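Local coordinates for binding domain (Hc) of Paraclostridial Mosquitocidal Protein 1 (Paraclostridium bifermentans, PDB 6HOX) that binds host cells as the receptor-binding part of a clostridial neurotoxin-like toxin that targets Anopheles mosquitoes, in which the heavy chain delivers the light chain into the host cytosol, at residues Tyr259-Tyr264 with Phe437-Glu442; Asn164-Ile169 with Trp253-Glu258; Ile319-Asn324 with Lys331-Asp336. All coordinates share one frame; numbering follows the deposited sequence.

Contact 1 of 3, residues Tyr259-Tyr264 with Phe437-Glu442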
loop_
_atom_site.group_PDB
_atom_site.type_symbol
_atom_site.label_atom_id
_atom_site.label_comp_id
_atom_site.label_asym_id
_atom_site.label_seq_id
_atom_site.Cartn_x
_atom_site.Cartn_y
_atom_site.Cartn_z
ATOM N N TYR A 259 11.349 -3.979 13.136
ATOM C CA TYR A 259 12.553 -3.619 13.842
ATOM C C TYR A 259 13.768 -4.183 13.108
ATOM O O TYR A 259 13.684 -5.207 12.444
ATOM C CB TYR A 259 12.544 -4.169 15.270
ATOM C CG TYR A 259 11.565 -3.502 16.195
ATOM C CD1 TYR A 259 11.749 -2.181 16.555
ATOM C CD2 TYR A 259 10.471 -4.182 16.721
ATOM C CE1 TYR A 259 10.870 -1.536 17.406
ATOM C CE2 TYR A 259 9.572 -3.541 17.567
ATOM C CZ TYR A 259 9.781 -2.214 17.913
ATOM O OH TYR A 259 8.961 -1.559 18.785
ATOM N N ASN A 260 14.893 -3.478 13.252
ATOM C CA ASN A 260 16.185 -3.952 12.793
ATOM C C ASN A 260 16.158 -4.173 11.275
ATOM O O ASN A 260 16.836 -5.063 10.769
ATOM C CB ASN A 260 16.600 -5.223 13.545
ATOM C CG ASN A 260 18.046 -5.595 13.320
ATOM O OD1 ASN A 260 18.905 -4.719 13.281
ATOM N ND2 ASN A 260 18.316 -6.877 13.115
ATOM N N LYS A 261 15.431 -3.315 10.553
ATOM C CA LYS A 261 15.329 -3.392 9.110
ATOM C C LYS A 261 15.655 -2.028 8.499
ATOM O O LYS A 261 15.082 -0.998 8.923
ATOM C CB LYS A 261 13.926 -3.842 8.723
ATOM C CG LYS A 261 13.616 -3.833 7.233
ATOM C CD LYS A 261 12.206 -4.298 6.958
ATOM C CE LYS A 261 11.842 -4.204 5.500
ATOM N NZ LYS A 261 10.734 -5.122 5.170
ATOM N N SER A 262 16.580 -2.027 7.523
ATOM C CA SER A 262 17.049 -0.787 6.884
ATOM C C SER A 262 15.909 -0.124 6.109
ATOM O O SER A 262 15.291 -0.744 5.246
ATOM C CB SER A 262 18.230 -1.004 5.978
ATOM O OG SER A 262 19.408 -1.048 6.750
ATOM N N TYR A 263 15.692 1.155 6.412
ATOM C CA TYR A 263 14.619 1.927 5.821
ATOM C C TYR A 263 15.153 3.288 5.373
ATOM O O TYR A 263 16.082 3.822 5.955
ATOM C CB TYR A 263 13.487 2.195 6.819
ATOM C CG TYR A 263 12.571 1.046 7.153
ATOM C CD1 TYR A 263 11.904 0.327 6.168
ATOM C CD2 TYR A 263 12.307 0.728 8.475
ATOM C CE1 TYR A 263 11.026 -0.698 6.496
ATOM C CE2 TYR A 263 11.461 -0.318 8.820
ATOM C CZ TYR A 263 10.799 -1.020 7.827
ATOM O OH TYR A 263 9.965 -2.040 8.175
ATOM N N TYR A 264 14.510 3.845 4.347
ATOM C CA TYR A 264 14.527 5.269 4.104
ATOM C C TYR A 264 13.365 5.885 4.872
ATOM O O TYR A 264 12.245 5.364 4.857
ATOM C CB TYR A 264 14.427 5.585 2.607
ATOM C CG TYR A 264 15.474 4.884 1.783
ATOM C CD1 TYR A 264 16.768 5.369 1.697
ATOM C CD2 TYR A 264 15.176 3.715 1.105
ATOM C CE1 TYR A 264 17.733 4.711 0.949
ATOM C CE2 TYR A 264 16.132 3.042 0.356
ATOM C CZ TYR A 264 17.419 3.535 0.287
ATOM O OH TYR A 264 18.356 2.871 -0.462
ATOM N N PHE A 437 8.288 4.894 6.484
ATOM C CA PHE A 437 9.486 4.099 6.343
ATOM C C PHE A 437 9.375 3.246 5.068
ATOM O O PHE A 437 8.407 2.513 4.904
ATOM C CB PHE A 437 9.683 3.260 7.604
ATOM C CG PHE A 437 9.942 4.078 8.838
ATOM C CD1 PHE A 437 11.214 4.540 9.125
ATOM C CD2 PHE A 437 8.897 4.436 9.684
ATOM C CE1 PHE A 437 11.438 5.323 10.254
ATOM C CE2 PHE A 437 9.127 5.201 10.820
ATOM C CZ PHE A 437 10.401 5.629 11.112
ATOM N N VAL A 438 10.384 3.350 4.186
ATOM C CA VAL A 438 10.420 2.686 2.879
ATOM C C VAL A 438 11.634 1.754 2.815
ATOM O O VAL A 438 12.741 2.180 3.102
ATOM C CB VAL A 438 10.534 3.693 1.713
ATOM C CG1 VAL A 438 10.300 3.006 0.372
ATOM C CG2 VAL A 438 9.605 4.877 1.853
ATOM N N SER A 439 11.413 0.543 2.306
ATOM C CA SER A 439 12.423 -0.453 1.976
ATOM C C SER A 439 12.423 -0.633 0.454
ATOM O O SER A 439 11.376 -0.461 -0.190
ATOM C CB SER A 439 12.121 -1.762 2.672
ATOM O OG SER A 439 10.732 -2.101 2.521
ATOM N N GLU A 440 13.593 -0.939 -0.120
ATOM C CA GLU A 440 13.722 -1.219 -1.545
ATOM C C GLU A 440 12.863 -2.441 -1.900
ATOM O O GLU A 440 12.823 -3.415 -1.165
ATOM C CB GLU A 440 15.201 -1.435 -1.879
ATOM C CG GLU A 440 15.479 -1.618 -3.357
ATOM C CD GLU A 440 16.855 -1.156 -3.825
ATOM O OE1 GLU A 440 17.671 -0.728 -2.961
ATOM O OE2 GLU A 440 17.106 -1.216 -5.059
ATOM N N ASP A 441 12.173 -2.368 -3.037
ATOM C CA ASP A 441 11.325 -3.441 -3.540
ATOM C C ASP A 441 11.459 -3.479 -5.066
ATOM O O ASP A 441 11.539 -2.462 -5.735
ATOM C CB ASP A 441 9.853 -3.241 -3.128
ATOM C CG ASP A 441 8.912 -4.329 -3.628
ATOM O OD1 ASP A 441 8.920 -5.415 -3.036
ATOM O OD2 ASP A 441 8.194 -4.090 -4.617
ATOM N N GLU A 442 11.446 -4.685 -5.612
ATOM C CA GLU A 442 11.571 -4.926 -7.046
ATOM C C GLU A 442 10.498 -4.154 -7.825
ATOM O O GLU A 442 10.692 -3.799 -8.990
ATOM C CB GLU A 442 11.467 -6.437 -7.271
ATOM C CG GLU A 442 11.636 -6.850 -8.713
ATOM C CD GLU A 442 11.436 -8.333 -8.964
ATOM O OE1 GLU A 442 11.419 -9.119 -7.983
ATOM O OE2 GLU A 442 11.275 -8.691 -10.136
HETATM O O HOH W 1 10.394 -4.990 2.377
#
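Tyr264 and Val438 face each other as an antiparallel hydrogen-bonded pair, each satisfying both main-chain polar atoms of the other. Tyr264 N donates to Val438 O at 2.7 Å, and Val438 N donates to Tyr264 O at 2.8 Å. Both bonds are nearly straight, and both acceptors are met in the carbonyl plane. Val438 O also receives a CA-H contact from Tyr263 CA at 3.3 Å. The Tyr263 ring is held between aliphatic carbons: Phe437 CB sits 3.6 Å above one face, Lys261 CG covers the other, and the peptide of Val438 and Ser439 borders the edge. Its OH accepts from the backbone N of Glu258, fixing its far end. Lys261, extended with CG anti to its N (chi1 174°), runs on past the ring to bring CE within 3.7 Å of Ser439 CB. One water then joins the polar ends, accepting from Lys261 NZ at 2.8 Å and lying 2.9 Å from Ser439 OG. Beyond the strand end, Glu440 forms a salt bridge with Lys310. Such antiparallel pairing of the first and last strands of the C-terminal subdomain is the closure expected of a beta-trefoil.

Contact 2 of 3, residues Asn164-Ile169 with Trp253-Glu258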
loop_
_atom_site.group_PDB
_atom_site.type_symbol
_atom_site.label_atom_id
_atom_site.label_comp_id
_atom_site.label_asym_id
_atom_site.label_seq_id
_atom_site.Cartn_x
_atom_site.Cartn_y
_atom_site.Cartn_z
ATOM N N ASN A 164 3.052 0.471 -6.707
ATOM C CA ASN A 164 3.747 -0.519 -5.877
ATOM C C ASN A 164 3.267 -0.504 -4.420
ATOM O O ASN A 164 3.902 -1.143 -3.557
ATOM C CB ASN A 164 5.264 -0.358 -5.890
ATOM C CG ASN A 164 5.983 -1.660 -5.615
ATOM O OD1 ASN A 164 5.530 -2.715 -6.046
ATOM N ND2 ASN A 164 7.095 -1.596 -4.896
ATOM N N ILE A 165 2.137 0.156 -4.150
ATOM C CA ILE A 165 1.525 0.199 -2.819
ATOM C C ILE A 165 0.344 -0.778 -2.794
ATOM O O ILE A 165 -0.432 -0.836 -3.727
ATOM C CB ILE A 165 1.099 1.636 -2.452
ATOM C CG1 ILE A 165 2.277 2.606 -2.482
ATOM C CG2 ILE A 165 0.398 1.675 -1.097
ATOM C CD1 ILE A 165 1.879 4.052 -2.569
ATOM N N TRP A 166 0.207 -1.534 -1.702
ATOM C CA TRP A 166 -0.948 -2.452 -1.505
ATOM C C TRP A 166 -2.270 -1.674 -1.535
ATOM O O TRP A 166 -2.461 -0.763 -0.733
ATOM C CB TRP A 166 -0.813 -3.220 -0.188
ATOM C CG TRP A 166 0.112 -4.396 -0.270
ATOM C CD1 TRP A 166 1.378 -4.503 0.229
ATOM C CD2 TRP A 166 -0.192 -5.669 -0.869
ATOM N NE1 TRP A 166 1.879 -5.751 -0.021
ATOM C CE2 TRP A 166 0.936 -6.491 -0.688
ATOM C CE3 TRP A 166 -1.312 -6.193 -1.526
ATOM C CZ2 TRP A 166 0.986 -7.800 -1.159
ATOM C CZ3 TRP A 166 -1.265 -7.493 -1.990
ATOM C CH2 TRP A 166 -0.128 -8.283 -1.812
ATOM N N ARG A 167 -3.164 -2.066 -2.446
ATOM C CA ARG A 167 -4.495 -1.490 -2.596
ATOM C C ARG A 167 -5.548 -2.590 -2.413
ATOM O O ARG A 167 -5.383 -3.707 -2.907
ATOM C CB ARG A 167 -4.711 -0.910 -3.998
ATOM C CG ARG A 167 -3.698 0.134 -4.441
ATOM C CD ARG A 167 -3.636 1.352 -3.546
ATOM N NE ARG A 167 -2.870 2.400 -4.206
ATOM C CZ ARG A 167 -2.232 3.409 -3.613
ATOM N NH1 ARG A 167 -2.275 3.588 -2.297
ATOM N NH2 ARG A 167 -1.546 4.243 -4.381
ATOM N N HIS A 168 -6.644 -2.248 -1.737
ATOM C CA HIS A 168 -7.732 -3.170 -1.554
ATOM C C HIS A 168 -8.830 -2.769 -2.517
ATOM O O HIS A 168 -9.264 -1.614 -2.499
ATOM C CB HIS A 168 -8.263 -3.197 -0.119
ATOM C CG HIS A 168 -9.266 -4.283 0.063
ATOM N ND1 HIS A 168 -10.616 -4.053 -0.004
ATOM C CD2 HIS A 168 -9.121 -5.614 0.233
ATOM C CE1 HIS A 168 -11.266 -5.194 0.138
ATOM N NE2 HIS A 168 -10.373 -6.169 0.255
ATOM N N ILE A 169 -9.248 -3.726 -3.345
ATOM C CA ILE A 169 -10.264 -3.476 -4.377
ATOM C C ILE A 169 -11.514 -4.255 -3.999
ATOM O O ILE A 169 -11.402 -5.439 -3.622
ATOM C CB ILE A 169 -9.766 -3.900 -5.768
ATOM C CG1 ILE A 169 -8.375 -3.336 -6.069
ATOM C CG2 ILE A 169 -10.779 -3.511 -6.839
ATOM C CD1 ILE A 169 -8.320 -1.826 -6.049
ATOM N N TRP A 253 4.665 0.779 1.809
ATOM C CA TRP A 253 4.042 -0.118 0.862
ATOM C C TRP A 253 2.745 -0.723 1.416
ATOM O O TRP A 253 1.978 -1.310 0.631
ATOM C CB TRP A 253 4.998 -1.241 0.461
ATOM C CG TRP A 253 6.357 -0.822 -0.010
ATOM C CD1 TRP A 253 7.546 -1.252 0.508
ATOM C CD2 TRP A 253 6.683 0.055 -1.106
ATOM N NE1 TRP A 253 8.588 -0.715 -0.192
ATOM C CE2 TRP A 253 8.096 0.087 -1.192
ATOM C CE3 TRP A 253 5.934 0.780 -2.039
ATOM C CZ2 TRP A 253 8.772 0.858 -2.141
ATOM C CZ3 TRP A 253 6.603 1.553 -2.973
ATOM C CH2 TRP A 253 8.001 1.582 -3.026
ATOM N N GLY A 254 2.542 -0.657 2.745
ATOM C CA GLY A 254 1.377 -1.257 3.411
ATOM C C GLY A 254 1.659 -2.604 4.077
ATOM O O GLY A 254 0.704 -3.292 4.504
ATOM N N GLU A 255 2.948 -2.961 4.185
ATOM C CA GLU A 255 3.417 -4.179 4.849
ATOM C C GLU A 255 3.799 -3.864 6.292
ATOM O O GLU A 255 3.970 -2.709 6.661
ATOM C CB GLU A 255 4.546 -4.805 4.034
ATOM C CG GLU A 255 4.104 -5.053 2.600
ATOM C CD GLU A 255 4.882 -6.124 1.863
ATOM O OE1 GLU A 255 6.063 -6.333 2.187
ATOM O OE2 GLU A 255 4.301 -6.730 0.952
ATOM N N PRO A 256 3.819 -4.869 7.190
ATOM C CA PRO A 256 4.102 -4.609 8.601
ATOM C C PRO A 256 5.457 -3.909 8.790
ATOM O O PRO A 256 6.434 -4.265 8.142
ATOM C CB PRO A 256 4.068 -6.003 9.228
ATOM C CG PRO A 256 3.159 -6.792 8.306
ATOM C CD PRO A 256 3.501 -6.282 6.922
ATOM N N LEU A 257 5.480 -2.883 9.651
ATOM C CA LEU A 257 6.689 -2.145 9.962
ATOM C C LEU A 257 7.567 -3.047 10.843
ATOM O O LEU A 257 7.057 -3.717 11.727
ATOM C CB LEU A 257 6.302 -0.845 10.670
ATOM C CG LEU A 257 7.441 0.149 10.917
ATOM C CD1 LEU A 257 7.987 0.695 9.603
ATOM C CD2 LEU A 257 6.971 1.294 11.804
ATOM N N GLU A 258 8.874 -3.087 10.598
ATOM C CA GLU A 258 9.740 -4.030 11.343
ATOM C C GLU A 258 10.873 -3.317 12.076
ATOM O O GLU A 258 11.343 -2.275 11.644
ATOM C CB GLU A 258 10.389 -5.056 10.418
ATOM C CG GLU A 258 9.394 -5.915 9.653
ATOM C CD GLU A 258 10.064 -6.930 8.740
ATOM O OE1 GLU A 258 11.239 -7.308 9.021
ATOM O OE2 GLU A 258 9.414 -7.346 7.755
#
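Trp166 is bonded to 253-258 through both its backbone and its indole. Its NE1 donates to Glu255 OE2 at 2.8 Å almost in a straight line (171°). The carboxylate oxygen lies in the ring plane and uses its anti lone pair, with the two flat groups only 24° from coplanar. Trp166 N donates to Trp253 O at 2.9 Å, tilted a little from the carbonyl plane. One and two residues earlier in the chain, Ile165 and Asn164 meet the Trp253 indole: the Asn164 amide stands at 65° to it, ND2 3.6 Å above one face and displaced toward the rim, while Ile165 CG1 meets the ring edge 4.1 Å from Trp253 CE3. The contact thereby joins the lectin-like jelly roll of the N-terminal subdomain, where 164-169 leads into strand 167-174, to the loop that enters the C-terminal trefoil. Gly254, with a positive phi, turns the chain from the Trp253 carbonyl toward Glu255 and lets it pass close to the Trp166 side chain. In the second shell, Asp441 accepts from Asn164 ND2 and Ser439 O from Trp253 NE1, fixing the amide and the indole. Arg96 NE donates to Asn164 O. Asp251 OD1 takes the N-H of Glu255, and Arg250 NH1 donates to Gly254 O.

Contact 3 of 3, residues Ile319-Asn324 with Lys331-Asp336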
loop_
_atom_site.group_PDB
_atom_site.type_symbol
_atom_site.label_atom_id
_atom_site.label_comp_id
_atom_site.label_asym_id
_atom_site.label_seq_id
_atom_site.Cartn_x
_atom_site.Cartn_y
_atom_site.Cartn_z
ATOM N N ILE A 319 14.879 0.986 13.051
ATOM C CA ILE A 319 14.099 1.171 14.275
ATOM C C ILE A 319 14.552 0.071 15.239
ATOM O O ILE A 319 14.561 -1.096 14.888
ATOM C CB ILE A 319 12.576 1.121 13.995
ATOM C CG1 ILE A 319 12.156 2.041 12.845
ATOM C CG2 ILE A 319 11.794 1.415 15.263
ATOM C CD1 ILE A 319 10.746 1.804 12.326
ATOM N N ILE A 320 14.959 0.462 16.445
ATOM C CA ILE A 320 15.563 -0.446 17.402
ATOM C C ILE A 320 14.815 -0.346 18.736
ATOM O O ILE A 320 14.466 0.738 19.191
ATOM C CB ILE A 320 17.056 -0.120 17.574
ATOM C CG1 ILE A 320 17.806 -0.229 16.245
ATOM C CG2 ILE A 320 17.686 -1.012 18.639
ATOM C CD1 ILE A 320 17.896 -1.624 15.728
ATOM N N ASN A 321 14.599 -1.504 19.357
ATOM C CA ASN A 321 13.911 -1.611 20.628
ATOM C C ASN A 321 14.370 -2.916 21.265
ATOM O O ASN A 321 13.984 -3.985 20.810
ATOM C CB ASN A 321 12.390 -1.567 20.440
ATOM C CG ASN A 321 11.584 -1.836 21.695
ATOM O OD1 ASN A 321 12.125 -1.859 22.801
ATOM N ND2 ASN A 321 10.277 -2.014 21.534
ATOM N N LYS A 322 15.218 -2.812 22.292
ATOM C CA LYS A 322 15.780 -3.996 22.936
ATOM C C LYS A 322 14.696 -4.727 23.750
ATOM O O LYS A 322 14.934 -5.829 24.186
ATOM C CB LYS A 322 17.008 -3.616 23.773
ATOM C CG LYS A 322 16.723 -3.010 25.140
ATOM C CD LYS A 322 17.959 -2.425 25.814
ATOM C CE LYS A 322 18.419 -1.117 25.196
ATOM N NZ LYS A 322 17.437 -0.018 25.382
ATOM N N ASN A 323 13.513 -4.123 23.938
ATOM C CA ASN A 323 12.383 -4.810 24.577
ATOM C C ASN A 323 11.362 -5.280 23.536
ATOM O O ASN A 323 10.217 -5.539 23.881
ATOM C CB ASN A 323 11.651 -3.942 25.605
ATOM C CG ASN A 323 12.522 -3.512 26.766
ATOM O OD1 ASN A 323 13.440 -4.222 27.170
ATOM N ND2 ASN A 323 12.247 -2.331 27.292
ATOM N N ASN A 324 11.763 -5.420 22.270
ATOM C CA ASN A 324 10.829 -5.925 21.263
ATOM C C ASN A 324 10.410 -7.336 21.674
ATOM O O ASN A 324 11.143 -8.001 22.411
ATOM C CB ASN A 324 11.415 -5.934 19.848
ATOM C CG ASN A 324 12.527 -6.942 19.687
ATOM O OD1 ASN A 324 13.455 -6.951 20.489
ATOM N ND2 ASN A 324 12.445 -7.777 18.666
ATOM N N LYS A 331 2.008 0.098 17.503
ATOM C CA LYS A 331 1.503 1.354 17.988
ATOM C C LYS A 331 1.825 1.500 19.480
ATOM O O LYS A 331 1.495 0.626 20.246
ATOM C CB LYS A 331 -0.013 1.334 17.747
ATOM C CG LYS A 331 -0.749 2.602 18.097
ATOM C CD LYS A 331 -2.247 2.421 18.221
ATOM C CE LYS A 331 -2.906 1.839 16.998
ATOM N NZ LYS A 331 -4.381 1.932 17.110
ATOM N N ASN A 332 2.517 2.592 19.830
ATOM C CA ASN A 332 2.906 3.009 21.175
ATOM C C ASN A 332 4.195 2.346 21.672
ATOM O O ASN A 332 4.560 2.538 22.832
ATOM C CB ASN A 332 1.807 2.830 22.220
ATOM C CG ASN A 332 0.548 3.601 21.891
ATOM O OD1 ASN A 332 -0.546 3.139 22.205
ATOM N ND2 ASN A 332 0.690 4.759 21.260
ATOM N N ASP A 333 4.929 1.654 20.803
ATOM C CA ASP A 333 6.226 1.087 21.192
ATOM C C ASP A 333 7.235 2.220 21.380
ATOM O O ASP A 333 7.233 3.168 20.609
ATOM C CB ASP A 333 6.783 0.129 20.139
ATOM C CG ASP A 333 6.137 -1.248 20.137
ATOM O OD1 ASP A 333 5.311 -1.518 21.041
ATOM O OD2 ASP A 333 6.489 -2.046 19.231
ATOM N N VAL A 334 8.089 2.085 22.404
ATOM C CA VAL A 334 9.191 2.980 22.615
ATOM C C VAL A 334 10.390 2.408 21.862
ATOM O O VAL A 334 10.723 1.233 21.992
ATOM C CB VAL A 334 9.498 3.201 24.110
ATOM C CG1 VAL A 334 10.820 3.938 24.308
ATOM C CG2 VAL A 334 8.372 3.973 24.778
ATOM N N ALA A 335 11.000 3.239 21.027
ATOM C CA ALA A 335 12.017 2.750 20.118
ATOM C C ALA A 335 12.926 3.912 19.703
ATOM O O ALA A 335 12.554 5.079 19.792
ATOM C CB ALA A 335 11.351 2.084 18.930
ATOM N N ASP A 336 14.141 3.575 19.286
ATOM C CA ASP A 336 15.057 4.559 18.789
ATOM C C ASP A 336 15.158 4.413 17.282
ATOM O O ASP A 336 14.968 3.331 16.742
ATOM C CB ASP A 336 16.409 4.444 19.485
ATOM C CG ASP A 336 16.309 4.936 20.917
ATOM O OD1 ASP A 336 15.763 6.067 21.138
ATOM O OD2 ASP A 336 16.725 4.186 21.794
#
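Val334 O lies squarely over one face of the Asn321 amide, 3.2 Å from CG and nearly as close to both amide heteroatoms. It makes no hydrogen bond there, since the ND2 hydrogens lie in the amide plane and the angle to Val334 O is poor. From the opposite side of the amide plane comes Asn323 N, which donates to Asn321 OD1 at 2.9 Å, well above the carbonyl plane and not on a lone pair; this bond makes an Asx turn. Asn321 ND2 reaches out close to its own plane to Tyr259 OH, which is also bound to Asp333 OD2. With chi1 at 173° the amide is swung away from the backbone N, which lays its face against Val334 O. Just before the turn, Ile320 and Asp336 form an antiparallel hydrogen-bonded pair, with Ile320 N to Asp336 O and Asp336 N to Ile320 O both 2.9 Å long. On the buried side Ile319 CG2 packs on Ala335 CB at 3.8 Å, whereas Asp336 turns its carboxylate to a salt bridge with Arg366. The type I turn 321-324, closed by Asn324 N to Asn321 O, starts the loop between strands 316-320 and 333-339, adjacent antiparallel strands joined as in the hairpins of a beta-trefoil.

Contact 2, about 3 Å from the chain's centre, is a buried part of the junction between the two subdomains and relies on one indole N-H to a carboxylate, one backbone bond and an amide over a ring rather than on strand pairing. Contacts 1 and 3, centred about 14 and 23 Å out, both lie within the C-terminal subdomain and are partly buried; each contains one antiparallel hydrogen-bonded pair, flanked by a tyrosine ring in contact 1 and by an asparagine turn in contact 3. Strand 263-267 adjoins strand 316-320, and Tyr259, which takes no part in contact 1, ties their segments together. Val438 CG1 of contact 1 packs on the Trp253 indole of contact 2, and Leu257 of contact 2 on Ile319 of contact 3.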